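Local coordinates for tRNA (cytosine(38)-C(5))-methyltransferase (Schizosaccharomyces pombe, PDB 6FDF), which methylates carbon 5 of cytosine 38 in the anticodon loop of tRNA(Asp), using S-adenosyl-L-methionine as methyl donor, at residues T65-A68 with K69-D72; N223-G226 with H227-D230. All coordinates share one frame; numbering follows the deposited sequence.

Contact 1. Residues T65-A68 with K69-D72; sequences TLTA and KDFD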
loop_
_atom_site.group_PDB
_atom_site.type_symbol
_atom_site.label_atom_id
_atom_site.label_comp_id
_atom_site.label_asym_id
_atom_site.label_seq_id
_atom_site.Cartn_x
_atom_site.Cartn_y
_atom_site.Cartn_z
ATOM N N THR A 65 11.837 18.371 -4.816
ATOM C CA THR A 65 12.552 19.225 -5.753
ATOM C C THR A 65 11.865 19.331 -7.104
ATOM O O THR A 65 12.356 20.059 -7.974
ATOM C CB THR A 65 13.994 18.731 -5.954
ATOM O OG1 THR A 65 13.991 17.519 -6.723
ATOM C CG2 THR A 65 14.671 18.484 -4.616
ATOM N N LEU A 66 10.745 18.634 -7.300
ATOM C CA LEU A 66 10.033 18.722 -8.565
ATOM C C LEU A 66 9.500 20.133 -8.780
ATOM O O LEU A 66 9.011 20.780 -7.853
ATOM C CB LEU A 66 8.878 17.716 -8.585
ATOM C CG LEU A 66 9.245 16.255 -8.841
ATOM C CD1 LEU A 66 8.042 15.354 -8.554
ATOM C CD2 LEU A 66 9.720 16.081 -10.272
ATOM N N THR A 67 9.598 20.606 -10.016
ATOM C CA THR A 67 9.105 21.914 -10.418
ATOM C C THR A 67 7.946 21.765 -11.389
ATOM O O THR A 67 7.664 20.681 -11.904
ATOM C CB THR A 67 10.208 22.726 -11.094
ATOM O OG1 THR A 67 10.556 22.074 -12.323
ATOM C CG2 THR A 67 11.431 22.821 -10.194
ATOM N N ALA A 68 7.288 22.892 -11.667
ATOM C CA ALA A 68 6.188 22.868 -12.623
ATOM C C ALA A 68 6.677 22.463 -14.006
ATOM O O ALA A 68 5.964 21.768 -14.739
ATOM C CB ALA A 68 5.501 24.231 -12.676
ATOM N N LYS A 69 7.899 22.866 -14.365
ATOM C CA LYS A 69 8.479 22.454 -15.641
ATOM C C LYS A 69 8.684 20.943 -15.700
ATOM O O LYS A 69 8.546 20.336 -16.770
ATOM C CB LYS A 69 9.803 23.183 -15.872
ATOM C CG LYS A 69 9.655 24.687 -16.036
ATOM C CD LYS A 69 10.976 25.338 -16.436
ATOM C CE LYS A 69 11.371 24.959 -17.856
ATOM N NZ LYS A 69 12.453 25.835 -18.389
ATOM N N ASP A 70 9.037 20.320 -14.570
ATOM C CA ASP A 70 9.126 18.861 -14.524
ATOM C C ASP A 70 7.773 18.221 -14.805
ATOM O O ASP A 70 7.659 17.314 -15.641
ATOM C CB ASP A 70 9.656 18.396 -13.165
ATOM C CG ASP A 70 11.083 18.839 -12.902
ATOM O OD1 ASP A 70 11.862 18.988 -13.872
ATOM O OD2 ASP A 70 11.429 19.032 -11.715
ATOM N N PHE A 71 6.731 18.668 -14.099
ATOM C CA PHE A 71 5.397 18.126 -14.334
ATOM C C PHE A 71 4.928 18.391 -15.760
ATOM O O PHE A 71 4.241 17.554 -16.360
ATOM C CB PHE A 71 4.412 18.714 -13.329
ATOM C CG PHE A 71 4.573 18.178 -11.936
ATOM C CD1 PHE A 71 4.235 16.869 -11.643
ATOM C CD2 PHE A 71 5.049 18.987 -10.920
ATOM C CE1 PHE A 71 4.374 16.370 -10.361
ATOM C CE2 PHE A 71 5.191 18.495 -9.633
ATOM C CZ PHE A 71 4.854 17.186 -9.354
ATOM N N ASP A 72 5.299 19.550 -16.323
ATOM C CA ASP A 72 4.940 19.859 -17.704
ATOM C C ASP A 72 5.573 18.868 -18.671
ATOM O O ASP A 72 4.923 18.405 -19.616
ATOM C CB ASP A 72 5.374 21.279 -18.063
ATOM C CG ASP A 72 4.521 22.345 -17.397
ATOM O OD1 ASP A 72 3.389 22.032 -16.973
ATOM O OD2 ASP A 72 4.985 23.506 -17.316
HETATM O O HOH W 1 13.844 19.357 -10.804
#
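Thr67 turns OG1 between its own backbone N and carbonyl carbon (chi1 66°), which aims the hydroxyl at the first turn of the helix. Asp70 sets its carboxylate anti to its carbonyl carbon (chi1 -65°), so it reaches back to the residue where the helix starts. The two side chains trade bonds with each other's backbone. Asp70 N donates to Thr67 OG1 at 3.2 Å, and Thr67 N donates to Asp70 OD2 at 3.0 Å. This is a capping box, with Thr67 as the N-cap. The N-H of Thr67 meets OD2 from above the carboxylate plane, 40° out of it. Water 1 also donates to Asp70 OD2, at 2.6 Å, and to Thr65 O, so OD2 is gripped from two sources and the carboxylate is probably hindered from turning. A negative charge at this helix start would probably be favoured by the helix dipole. The backbone takes over behind the cap. Phe71 N donates to Thr67 O at 3.1 Å, and Asp72 N donates to Ala68 O at 2.8 Å. Leu66, just before the N-cap, and Phe71 form a hydrophobic staple beside the box. Their side chains cross at about a right angle, and Leu66 CD1 lies 3.8 Å from Phe71 CZ. Leu66 CD2 packs against Asp70 CB at 3.7 Å. Asp72 OD1 bonds to the backbone N of Asn116, and Leu66 O accepts from Asn107 ND2. The box thus starts helix 68-74, just after the loop that follows strand 58-60. Phe71 stacks on Trp79 and touches Leu14 of strand 11-16, while Ala68 and Phe71 both rest on Val111 of helix 103-111.

Contact 2. Residues N223-G226 with H227-D230; sequences NKWG and HQFD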
loop_
_atom_site.group_PDB
_atom_site.type_symbol
_atom_site.label_atom_id
_atom_site.label_comp_id
_atom_site.label_asym_id
_atom_site.label_seq_id
_atom_site.Cartn_x
_atom_site.Cartn_y
_atom_site.Cartn_z
ATOM N N ASN A 223 9.651 -16.369 24.291
ATOM C CA ASN A 223 9.717 -16.388 25.747
ATOM C C ASN A 223 9.652 -14.983 26.336
ATOM O O ASN A 223 9.118 -14.797 27.435
ATOM C CB ASN A 223 10.988 -17.097 26.210
ATOM C CG ASN A 223 10.863 -18.607 26.160
ATOM O OD1 ASN A 223 9.758 -19.149 26.072
ATOM N ND2 ASN A 223 11.997 -19.296 26.220
ATOM N N LYS A 224 10.200 -13.990 25.635
ATOM C CA LYS A 224 10.256 -12.636 26.171
ATOM C C LYS A 224 8.981 -11.842 25.903
ATOM O O LYS A 224 8.503 -11.125 26.790
ATOM C CB LYS A 224 11.463 -11.893 25.591
ATOM C CG LYS A 224 11.701 -10.524 26.206
ATOM C CD LYS A 224 11.621 -10.578 27.725
ATOM C CE LYS A 224 12.847 -9.948 28.368
ATOM N NZ LYS A 224 13.048 -8.547 27.908
ATOM N N TRP A 225 8.428 -11.941 24.695
ATOM C CA TRP A 225 7.322 -11.090 24.273
ATOM C C TRP A 225 6.172 -11.887 23.667
ATOM O O TRP A 225 5.274 -11.284 23.066
ATOM C CB TRP A 225 7.785 -10.044 23.249
ATOM C CG TRP A 225 8.962 -9.195 23.667
ATOM C CD1 TRP A 225 10.187 -9.139 23.060
ATOM C CD2 TRP A 225 9.015 -8.267 24.762
ATOM N NE1 TRP A 225 11.001 -8.241 23.714
ATOM C CE2 TRP A 225 10.307 -7.691 24.758
ATOM C CE3 TRP A 225 8.102 -7.869 25.741
ATOM C CZ2 TRP A 225 10.704 -6.741 25.698
ATOM C CZ3 TRP A 225 8.501 -6.927 26.678
ATOM C CH2 TRP A 225 9.791 -6.374 26.649
ATOM N N GLY A 226 6.198 -13.219 23.773
ATOM C CA GLY A 226 5.308 -14.047 22.971
ATOM C C GLY A 226 3.830 -13.793 23.194
ATOM O O GLY A 226 3.025 -13.966 22.274
ATOM N N HIS A 227 3.448 -13.363 24.399
ATOM C CA HIS A 227 2.036 -13.079 24.654
ATOM C C HIS A 227 1.517 -11.906 23.827
ATOM O O HIS A 227 0.299 -11.739 23.711
ATOM C CB HIS A 227 1.805 -12.828 26.146
ATOM C CG HIS A 227 1.979 -14.050 26.996
ATOM N ND1 HIS A 227 3.102 -14.270 27.765
ATOM C CD2 HIS A 227 1.178 -15.125 27.182
ATOM C CE1 HIS A 227 2.980 -15.423 28.397
ATOM N NE2 HIS A 227 1.822 -15.964 28.060
ATOM N N GLN A 228 2.405 -11.093 23.249
ATOM C CA GLN A 228 1.977 -9.961 22.436
ATOM C C GLN A 228 1.676 -10.331 20.985
ATOM O O GLN A 228 1.111 -9.503 20.259
ATOM C CB GLN A 228 3.031 -8.850 22.487
ATOM C CG GLN A 228 2.868 -7.921 23.684
ATOM C CD GLN A 228 3.968 -8.064 24.715
ATOM O OE1 GLN A 228 4.177 -9.139 25.274
ATOM N NE2 GLN A 228 4.668 -6.969 24.983
ATOM N N PHE A 229 2.064 -11.520 20.530
ATOM C CA PHE A 229 1.759 -11.924 19.163
ATOM C C PHE A 229 0.261 -12.137 18.981
ATOM O O PHE A 229 -0.423 -12.645 19.873
ATOM C CB PHE A 229 2.484 -13.222 18.797
ATOM C CG PHE A 229 3.924 -13.039 18.408
ATOM C CD1 PHE A 229 4.262 -12.355 17.252
ATOM C CD2 PHE A 229 4.936 -13.605 19.170
ATOM C CE1 PHE A 229 5.595 -12.202 16.880
ATOM C CE2 PHE A 229 6.263 -13.460 18.806
ATOM C CZ PHE A 229 6.591 -12.759 17.652
ATOM N N ASP A 230 -0.236 -11.770 17.803
ATOM C CA ASP A 230 -1.532 -12.238 17.325
ATOM C C ASP A 230 -1.296 -13.487 16.485
ATOM O O ASP A 230 -0.609 -13.427 15.459
ATOM C CB ASP A 230 -2.240 -11.164 16.501
ATOM C CG ASP A 230 -3.578 -11.634 15.956
ATOM O OD1 ASP A 230 -4.515 -11.814 16.758
ATOM O OD2 ASP A 230 -3.694 -11.827 14.725
HETATM O O HOH W 2 0.388 -14.752 21.864
#
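The C-terminal end of helix 219-225 unwinds here through a short 3-10 turn into the loop before strand 231-232. Trp225 and Gln228 meet across this turn. Gln228 N donates to Trp225 O at 2.9 Å. One residue on, Phe229 N donates to Gly226 O at 3.2 Å. Both bonds span three residues, as in a 3-10 turn. The Gln228 chain bends at chi2 (111°) and folds back, which brings its amide beside the indole at Trp225 CE3. The ring and amide planes are nearly perpendicular, 88° apart. Cut back to an alanine, Gln228 would lose its amide, and that flank of the indole is likely to be left without its neighbour, while the backbone bond to Trp225 O could remain. The Phe229 ring turns its edge to Gly226 O, with CD2 at 3.7 Å, and its side chain packs back on Val221 and Leu222 of the helix. His227 NE2 is bonded to Glu270. Water 2 donates to Gly226 O at 2.8 Å and to Phe229 O at 3.0 Å. Gly226 O therefore has two donors, an amide and a water. The chemistry implies that main-chain bonds and one bridging water define the turn, with the side chains packed around them.

How the contacts relate
Following the chain from the N terminus, contact 1 comes first. Residues 65-72 turn the loop after strand 58-60 into helix 68-74, beside the seven-stranded sheet. Contact 2 lies far downstream, where residues 223-230 lead helix 219-225 out towards strand 231-232 of the small three-stranded sheet. Each contact is local and closes only a tight turn. They lie in series, so neither nests in nor crosses the other. One marks a helix start and the other a helix end. Their centres are 48 Å apart, on opposite sides of the chain's centre, and their nearest atoms are about 38 Å apart. Each joins a helix to its adjoining loop in a different part of the fold.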